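Local coordinates for 3-hydroxyisobutyrate dehydrogenase (Thermus thermophilus, PDB 2CVZ), which catalyses the NADP-dependent oxidation of 3-hydroxyisobutyrate to methylmalonate semialdehyde, a step in the breakdown of valine, at residues 128-133 against 147-152; 175-180 against 274-279; 26-31 against 43-48. One frame throughout, in Å; residues are numbered along the deposited sequence.

Contact 1: residues 128-133 against 147-152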
# COMPACT_ATOMS: atom_id res chain seq x y z
N LEU C 128 30.02 -16.36 -2.92
CA LEU C 128 29.29 -15.10 -2.93
C LEU C 128 29.27 -14.43 -4.30
O LEU C 128 30.19 -14.58 -5.10
CB LEU C 128 29.90 -14.13 -1.92
CG LEU C 128 29.79 -14.49 -0.44
CD1 LEU C 128 30.59 -13.50 0.38
CD2 LEU C 128 28.32 -14.49 -0.01
N THR C 129 28.19 -13.69 -4.55
CA THR C 129 28.05 -12.94 -5.79
C THR C 129 28.48 -11.53 -5.43
O THR C 129 28.06 -11.00 -4.40
CB THR C 129 26.58 -12.92 -6.27
OG1 THR C 129 26.20 -14.23 -6.70
CG2 THR C 129 26.41 -11.95 -7.43
N VAL C 130 29.32 -10.93 -6.25
CA VAL C 130 29.81 -9.58 -5.98
C VAL C 130 29.44 -8.62 -7.10
O VAL C 130 29.58 -8.93 -8.27
CB VAL C 130 31.35 -9.57 -5.83
CG1 VAL C 130 31.84 -8.15 -5.53
CG2 VAL C 130 31.78 -10.52 -4.72
N MSE C 131 28.95 -7.44 -6.71
CA MSE C 131 28.59 -6.40 -7.67
C MSE C 131 29.55 -5.24 -7.45
O MSE C 131 29.46 -4.52 -6.45
CB MSE C 131 27.13 -5.96 -7.45
CG MSE C 131 26.72 -5.74 -6.00
SE MSE C 131 25.03 -6.59 -5.54
CE MSE C 131 25.70 -8.36 -5.17
N LEU C 132 30.50 -5.09 -8.38
CA LEU C 132 31.52 -4.04 -8.28
C LEU C 132 31.15 -2.71 -8.91
O LEU C 132 30.54 -2.65 -9.97
CB LEU C 132 32.83 -4.51 -8.93
CG LEU C 132 33.68 -5.63 -8.32
CD1 LEU C 132 34.13 -5.25 -6.92
CD2 LEU C 132 32.87 -6.90 -8.31
N GLY C 133 31.56 -1.65 -8.23
CA GLY C 133 31.34 -0.30 -8.70
C GLY C 133 32.67 0.42 -8.65
O GLY C 133 33.31 0.47 -7.60
N ALA C 147 38.63 -14.12 -3.28
CA ALA C 147 38.63 -15.55 -2.96
C ALA C 147 37.34 -16.09 -2.37
O ALA C 147 37.13 -17.31 -2.35
CB ALA C 147 39.80 -15.86 -2.02
N TYR C 148 36.47 -15.21 -1.89
CA TYR C 148 35.21 -15.62 -1.29
C TYR C 148 34.04 -15.57 -2.27
O TYR C 148 32.90 -15.86 -1.89
CB TYR C 148 34.89 -14.73 -0.09
CG TYR C 148 35.02 -13.25 -0.39
CD1 TYR C 148 34.14 -12.61 -1.26
CD2 TYR C 148 36.05 -12.49 0.18
CE1 TYR C 148 34.28 -11.24 -1.56
CE2 TYR C 148 36.20 -11.14 -0.12
CZ TYR C 148 35.31 -10.52 -0.98
OH TYR C 148 35.46 -9.18 -1.27
N ALA C 149 34.32 -15.22 -3.52
CA ALA C 149 33.27 -15.08 -4.52
C ALA C 149 33.32 -16.04 -5.71
O ALA C 149 34.35 -16.65 -6.00
CB ALA C 149 33.26 -13.65 -5.04
N LYS C 150 32.18 -16.15 -6.38
CA LYS C 150 32.04 -16.97 -7.57
C LYS C 150 31.67 -16.01 -8.69
O LYS C 150 32.52 -15.65 -9.51
CB LYS C 150 30.95 -18.02 -7.37
CG LYS C 150 30.80 -18.99 -8.55
CD LYS C 150 29.85 -20.12 -8.21
CE LYS C 150 29.73 -21.11 -9.37
NZ LYS C 150 28.85 -22.26 -9.03
N LYS C 151 30.42 -15.58 -8.71
CA LYS C 151 29.93 -14.64 -9.72
C LYS C 151 30.35 -13.21 -9.37
O LYS C 151 29.98 -12.69 -8.32
CB LYS C 151 28.41 -14.72 -9.83
CG LYS C 151 27.77 -13.57 -10.60
CD LYS C 151 28.05 -13.64 -12.09
CE LYS C 151 27.25 -14.76 -12.75
NZ LYS C 151 27.49 -14.80 -14.23
N VAL C 152 31.11 -12.58 -10.25
CA VAL C 152 31.58 -11.22 -10.04
C VAL C 152 31.19 -10.35 -11.24
O VAL C 152 31.64 -10.59 -12.36
CB VAL C 152 33.11 -11.19 -9.85
CG1 VAL C 152 33.58 -9.77 -9.62
CG2 VAL C 152 33.49 -12.09 -8.69
O HOH W 1 28.03 -16.30 -7.05

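Contact 2: residues 175-180 against 274-279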
# COMPACT_ATOMS: atom_id res chain seq x y z
N ASN C 175 9.63 -10.27 -2.04
CA ASN C 175 9.37 -11.68 -2.31
C ASN C 175 9.07 -12.45 -1.03
O ASN C 175 8.11 -13.21 -0.96
CB ASN C 175 10.57 -12.32 -3.01
CG ASN C 175 10.86 -11.70 -4.36
OD1 ASN C 175 10.05 -10.94 -4.90
ND2 ASN C 175 12.00 -12.04 -4.94
N LEU C 176 9.90 -12.23 -0.01
CA LEU C 176 9.75 -12.91 1.27
C LEU C 176 8.47 -12.54 2.01
O LEU C 176 7.78 -13.42 2.52
CB LEU C 176 10.97 -12.59 2.14
CG LEU C 176 10.98 -13.11 3.59
CD1 LEU C 176 10.90 -14.63 3.61
CD2 LEU C 176 12.25 -12.64 4.27
N TRP C 177 8.16 -11.25 2.07
CA TRP C 177 6.97 -10.81 2.77
C TRP C 177 5.68 -11.25 2.09
O TRP C 177 4.76 -11.74 2.75
CB TRP C 177 6.98 -9.29 2.94
CG TRP C 177 5.82 -8.77 3.72
CD1 TRP C 177 4.58 -8.46 3.24
CD2 TRP C 177 5.77 -8.53 5.13
NE1 TRP C 177 3.76 -8.04 4.26
CE2 TRP C 177 4.47 -8.07 5.44
CE3 TRP C 177 6.71 -8.65 6.17
CZ2 TRP C 177 4.08 -7.74 6.74
CZ3 TRP C 177 6.31 -8.33 7.47
CH2 TRP C 177 5.01 -7.87 7.73
N ALA C 178 5.60 -11.09 0.77
CA ALA C 178 4.41 -11.48 0.03
C ALA C 178 4.16 -12.97 0.19
O ALA C 178 3.01 -13.41 0.35
CB ALA C 178 4.55 -11.12 -1.45
N ALA C 179 5.23 -13.76 0.14
CA ALA C 179 5.09 -15.20 0.30
C ALA C 179 4.49 -15.45 1.68
O ALA C 179 3.63 -16.32 1.85
CB ALA C 179 6.44 -15.87 0.18
N GLY C 180 4.94 -14.67 2.66
CA GLY C 180 4.44 -14.79 4.02
C GLY C 180 2.95 -14.51 4.09
O GLY C 180 2.19 -15.27 4.71
N VAL C 274 14.40 -13.03 8.42
CA VAL C 274 13.30 -13.93 8.11
C VAL C 274 12.26 -13.96 9.23
O VAL C 274 11.11 -14.33 9.02
CB VAL C 274 13.81 -15.36 7.82
CG1 VAL C 274 12.64 -16.30 7.54
CG2 VAL C 274 14.76 -15.33 6.63
N GLU C 275 12.67 -13.55 10.43
CA GLU C 275 11.73 -13.53 11.55
C GLU C 275 10.66 -12.47 11.35
O GLU C 275 9.70 -12.38 12.12
CB GLU C 275 12.48 -13.29 12.87
CG GLU C 275 13.15 -14.55 13.41
CD GLU C 275 13.76 -14.35 14.78
OE1 GLU C 275 14.94 -13.95 14.85
OE2 GLU C 275 13.06 -14.60 15.78
N ALA C 276 10.81 -11.66 10.31
CA ALA C 276 9.82 -10.63 10.02
C ALA C 276 8.47 -11.33 9.84
O ALA C 276 7.42 -10.76 10.15
CB ALA C 276 10.20 -9.85 8.76
N LEU C 277 8.50 -12.56 9.34
CA LEU C 277 7.28 -13.32 9.13
C LEU C 277 6.58 -13.66 10.44
O LEU C 277 5.39 -13.97 10.45
CB LEU C 277 7.57 -14.60 8.32
CG LEU C 277 7.43 -14.44 6.80
CD1 LEU C 277 8.29 -13.30 6.31
CD2 LEU C 277 7.81 -15.74 6.10
N ARG C 278 7.32 -13.60 11.55
CA ARG C 278 6.72 -13.88 12.85
C ARG C 278 5.62 -12.87 13.13
O ARG C 278 4.65 -13.17 13.83
CB ARG C 278 7.77 -13.78 13.97
CG ARG C 278 8.68 -14.99 14.14
CD ARG C 278 9.57 -14.77 15.35
NE ARG C 278 10.49 -15.87 15.62
CZ ARG C 278 10.14 -17.05 16.11
NH1 ARG C 278 8.88 -17.31 16.40
NH2 ARG C 278 11.07 -17.97 16.34
N LEU C 279 5.77 -11.66 12.59
CA LEU C 279 4.77 -10.61 12.78
C LEU C 279 3.46 -11.03 12.13
O LEU C 279 2.37 -10.80 12.66
CB LEU C 279 5.25 -9.29 12.19
CG LEU C 279 4.31 -8.09 12.35
CD1 LEU C 279 3.94 -7.91 13.82
CD2 LEU C 279 5.00 -6.83 11.82

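Contact 3: residues 26-31 against 43-48. With NDP (NADPH dihydro-nicotinamide-adenine-dinucleotide phosphate), chain G.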
# COMPACT_ATOMS: atom_id res chain seq x y z
N THR C 26 47.25 -12.78 5.00
CA THR C 26 46.18 -11.86 5.37
C THR C 26 46.22 -11.31 6.78
O THR C 26 46.37 -12.05 7.75
CB THR C 26 44.81 -12.54 5.16
OG1 THR C 26 44.70 -12.99 3.81
CG2 THR C 26 43.67 -11.57 5.46
N LEU C 27 46.07 -9.99 6.89
CA LEU C 27 46.04 -9.32 8.18
C LEU C 27 44.57 -9.05 8.49
O LEU C 27 43.81 -8.67 7.61
CB LEU C 27 46.79 -7.98 8.11
CG LEU C 27 48.24 -7.98 7.64
CD1 LEU C 27 48.80 -6.57 7.80
CD2 LEU C 27 49.07 -8.97 8.45
N VAL C 28 44.17 -9.27 9.74
CA VAL C 28 42.78 -9.03 10.11
C VAL C 28 42.67 -8.20 11.38
O VAL C 28 43.52 -8.27 12.26
CB VAL C 28 41.98 -10.34 10.30
CG1 VAL C 28 41.86 -11.08 8.98
CG2 VAL C 28 42.66 -11.22 11.34
N TRP C 29 41.61 -7.40 11.45
CA TRP C 29 41.35 -6.57 12.61
C TRP C 29 39.85 -6.52 12.84
O TRP C 29 39.06 -6.53 11.89
CB TRP C 29 41.86 -5.15 12.41
CG TRP C 29 41.53 -4.25 13.57
CD1 TRP C 29 42.27 -4.07 14.71
CD2 TRP C 29 40.36 -3.43 13.72
NE1 TRP C 29 41.63 -3.20 15.56
CE2 TRP C 29 40.46 -2.79 14.98
CE3 TRP C 29 39.24 -3.18 12.91
CZ2 TRP C 29 39.47 -1.91 15.45
CZ3 TRP C 29 38.26 -2.31 13.38
CH2 TRP C 29 38.39 -1.68 14.64
N ASN C 30 39.46 -6.49 14.11
CA ASN C 30 38.06 -6.41 14.49
C ASN C 30 37.96 -5.59 15.78
O ASN C 30 38.83 -5.69 16.65
CB ASN C 30 37.48 -7.81 14.72
CG ASN C 30 35.97 -7.79 14.87
OD1 ASN C 30 35.25 -7.42 13.95
ND2 ASN C 30 35.48 -8.19 16.05
N ARG C 31 36.92 -4.78 15.88
CA ARG C 31 36.69 -3.95 17.06
C ARG C 31 36.80 -4.82 18.31
O ARG C 31 37.53 -4.50 19.24
CB ARG C 31 35.31 -3.30 16.98
CG ARG C 31 34.96 -2.43 18.16
CD ARG C 31 33.63 -1.74 17.93
NE ARG C 31 32.55 -2.68 17.66
CZ ARG C 31 31.27 -2.34 17.54
NH1 ARG C 31 30.91 -1.07 17.68
NH2 ARG C 31 30.35 -3.26 17.28
N PHE C 43 42.06 -19.73 10.75
CA PHE C 43 42.41 -19.67 9.33
C PHE C 43 43.86 -19.36 8.95
O PHE C 43 44.21 -19.46 7.77
CB PHE C 43 41.52 -18.64 8.63
CG PHE C 43 40.06 -18.92 8.74
CD1 PHE C 43 39.26 -18.21 9.62
CD2 PHE C 43 39.47 -19.90 7.94
CE1 PHE C 43 37.89 -18.46 9.71
CE2 PHE C 43 38.10 -20.15 8.02
CZ PHE C 43 37.31 -19.43 8.90
N GLY C 44 44.69 -18.98 9.91
CA GLY C 44 46.07 -18.68 9.56
C GLY C 44 46.29 -17.22 9.18
O GLY C 44 47.31 -16.87 8.58
N SER C 45 45.32 -16.38 9.51
CA SER C 45 45.45 -14.95 9.24
C SER C 45 46.28 -14.40 10.38
O SER C 45 46.69 -15.15 11.27
CB SER C 45 44.07 -14.29 9.23
OG SER C 45 43.36 -14.59 10.43
N GLU C 46 46.56 -13.10 10.35
CA GLU C 46 47.34 -12.48 11.42
C GLU C 46 46.56 -11.32 12.01
O GLU C 46 46.33 -10.31 11.34
CB GLU C 46 48.68 -11.97 10.90
CG GLU C 46 49.67 -11.66 12.03
CD GLU C 46 50.93 -10.96 11.54
OE1 GLU C 46 51.39 -11.25 10.42
OE2 GLU C 46 51.48 -10.13 12.30
N ALA C 47 46.13 -11.47 13.26
CA ALA C 47 45.39 -10.41 13.93
C ALA C 47 46.37 -9.30 14.27
O ALA C 47 47.40 -9.55 14.89
CB ALA C 47 44.74 -10.95 15.21
N VAL C 48 46.06 -8.07 13.85
CA VAL C 48 46.95 -6.94 14.11
C VAL C 48 46.19 -5.68 14.49
O VAL C 48 44.98 -5.59 14.27
CB VAL C 48 47.79 -6.60 12.85
CG1 VAL C 48 48.63 -7.79 12.43
CG2 VAL C 48 46.86 -6.18 11.72
PA NDP G . 27.51 -8.22 11.82
O1A NDP G . 27.62 -9.64 12.03
O2A NDP G . 26.60 -7.33 12.63
O5B NDP G . 29.04 -7.65 11.92
C5B NDP G . 29.29 -6.24 11.80
C4B NDP G . 30.80 -6.13 11.93
O4B NDP G . 31.10 -4.71 11.87
C3B NDP G . 31.42 -6.67 13.18
O3B NDP G . 32.72 -7.24 12.86
C2B NDP G . 31.60 -5.49 14.06
O2B NDP G . 32.55 -5.57 15.12
C1B NDP G . 31.85 -4.42 13.04
N9A NDP G . 31.53 -3.06 13.55
C8A NDP G . 30.27 -2.55 13.95
N7A NDP G . 30.38 -1.29 14.33
C5A NDP G . 31.70 -0.96 14.20
C6A NDP G . 32.45 0.22 14.44
N6A NDP G . 31.85 1.31 14.91
N1A NDP G . 33.78 0.22 14.19
C2A NDP G . 34.39 -0.90 13.72
N3A NDP G . 33.77 -2.05 13.46
C4A NDP G . 32.41 -2.02 13.72
O3 NDP G . 27.22 -7.90 10.31
PN NDP G . 27.01 -8.73 8.96
O1N NDP G . 25.84 -9.59 9.17
O2N NDP G . 28.36 -9.33 8.71
O5D NDP G . 26.80 -7.54 7.92
C5D NDP G . 27.87 -6.60 7.58
C4D NDP G . 27.48 -5.95 6.21
O4D NDP G . 27.22 -7.01 5.30
C3D NDP G . 26.17 -5.16 6.30
O3D NDP G . 26.29 -3.98 5.50
C2D NDP G . 25.12 -6.12 5.82
O2D NDP G . 23.97 -5.40 5.42
C1D NDP G . 25.96 -6.80 4.65
N1N NDP G . 25.46 -8.14 4.22
C2N NDP G . 25.02 -9.06 5.22
C3N NDP G . 24.55 -10.35 4.74
C7N NDP G . 24.09 -11.36 5.70
O7N NDP G . 23.39 -12.34 5.37
N7N NDP G . 24.43 -11.27 7.00
C4N NDP G . 24.56 -10.61 3.36
C5N NDP G . 24.99 -9.71 2.43
C6N NDP G . 25.44 -8.48 2.85
P2B NDP G . 32.28 -6.28 16.48
O1X NDP G . 33.20 -5.58 17.40
O2X NDP G . 32.57 -7.73 16.33
O3X NDP G . 30.82 -6.06 16.89
O HOH W 2 46.90 -15.61 5.87

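Contact 1: residues 128-133 against 147-152
V130 sits at the apolar centre, its CG2 pressed against A149 CB at 3.5 Å, a tight carbon pair. The same methyl also comes up to the edge of the Y148 ring near CE1, the two side chains crossing at about a right angle. What brings the ring there is its first torsion (chi1 49°), which holds CG between the backbone N and the carbonyl carbon. L128 reaches the neighbouring ring atom, CD1 to Y148 CD1 at 4.0 Å, slanting across it. Further along, L132 CD2 and V152 CG1 are squeezed together at 3.2 Å. A114 and V116 of strand 110-117 also pack on V130, while M16 of helix 13-23 packs on L128 and Y148.

Beneath these side chains the backbones pair in parallel. The L128 amide donates to Y148 O; K150 N donates to L128 O at 2.8 Å, and V130 N to K151 O over the same distance. The pairing slips by one residue between L128 and V130, a beta bulge that coincides with the chain turning a corner at K150.

At the polar edge T129 and K151 run side by side, CG2 to CG 3.8 Å. A water donates to T129 OG1 (2.8 Å) and accepts from K151 N. Both side chains also reach the second subunit: T129 OG1 bonds to A202 O of the second subunit, and K151 NZ makes a salt bridge with E198 of that second subunit. The pairing is that of a beta-alpha-beta crossover, strand 128-133, helix 136-142 and strand 149-156, finishing one margin of the Rossmann-type nucleotide-binding domain.

Contact 2: residues 175-180 against 274-279
L277 is the bump of this contact, and the hollow it fills is cut into helix 160-188 between L176 and G180. Its CD1 sits 3.8 Å from L176 CG and equally near L176 O, while CD2 reaches G180 CA at 4.1 Å. The absence of a side chain at G180 makes the fit possible: a beta carbon there would point at the incoming leucine and stand only 3.0 Å from L277 CG. The leucine reaches in with a first torsion (chi1 -92°) well off the usual staggered value, which swings its branched end toward the helix.

L176 returns the gesture. With CG anti to the backbone N (chi1 175°), it extends toward the other segment and slants across L277; its CD2 lies against V274 CA at 4.2 Å, where the 3-10 turn presents backbone as well as the valine CG2 methyl. Next along the helix, W177 brings the outer end of its indole, CZ3 and CH2, to the other segment. L279 CD2 meets the ring at its edge, near the ring plane, 4.2 Å from CH2, and W177 CZ3 comes 3.8 Å from A276 O, with the A276 methyl a little farther off. Y260 of helix 251-267 packs on both L176 and A276, and I214 of helix 214-219 also touches L176. W177 also packs on L252 of the second subunit.

Side-chain polar groups find partners away from the join. W177 NE1 bonds to E181 on its own helix, and R278 NE makes a salt bridge to E275 OE2 at 2.9 Å. No hydrogen bond or salt bridge crosses between the two segments, so the attachment is van der Waals contact, mostly between apolar groups, and rests on how closely leucine, valine, alanine, glycine and tryptophan surfaces match.

Contact 3: residues 26-31 against 43-48
V48 O lies in the plane of the W29 indole, at its edge and just 3.1 Å from CD1, so a backbone carbonyl faces the rim of an aromatic ring. The far rim of the same ring, at CZ3, borders the adenine of NADPH near C2A.

Leading up to W29, the strands pair in parallel: E46 N donates to T26 O, V28 N to E46 O, and V48 N to V28 O at 3.0 Å. L27 CD2 lies alongside E46, whose carboxylate goes on to a salt bridge with R52, and V28 CG2 meets S45 OG at 3.6 Å, a hydroxyl hydrogen-bonded to H39 ND1. This is a beta-alpha-beta unit of a Rossmann-type domain, and the turn beyond its strand 26-29 reads the adenosine end of the cofactor.

N30, with CG anti to the backbone N (chi1 -170°), accepts from the ribose O3B through OD1 (2.8 Å) and donates from ND2 to O2X of the 2'-phosphate; L9 N and T32 O hold the amide from the protein side. A leucine in its place would probably leave O3B and O2X without these partners and L9 N without its acceptor. R31 sends NE to O1X, almost straight at 177°, and NH2 to O3X at 2.9 Å, while one face of its guanidinium lies over N7A of the adenine.

From the N terminus, the chain first closes contact 3, where strand 46-47 returns beside strand 26-29 after helix 34-43. Contact 1 repeats the manoeuvre much later, around helix 136-142. The two short loops follow one another, and they lie at the two edges of a single sheet: 46-47 and 149-156 are its outermost strands in this chain. Strand 149-156 then leads into the long helix 160-188, on which contact 2 opens; its loop is far longer, 93 intervening residues, and brings helix 276-284 back. None of the loops nests or crosses. Contact 2 joins helices of the C-terminal part, while contacts 1 and 3 belong to the nucleotide-binding sheet. Contacts 1 and 2 both touch the second subunit.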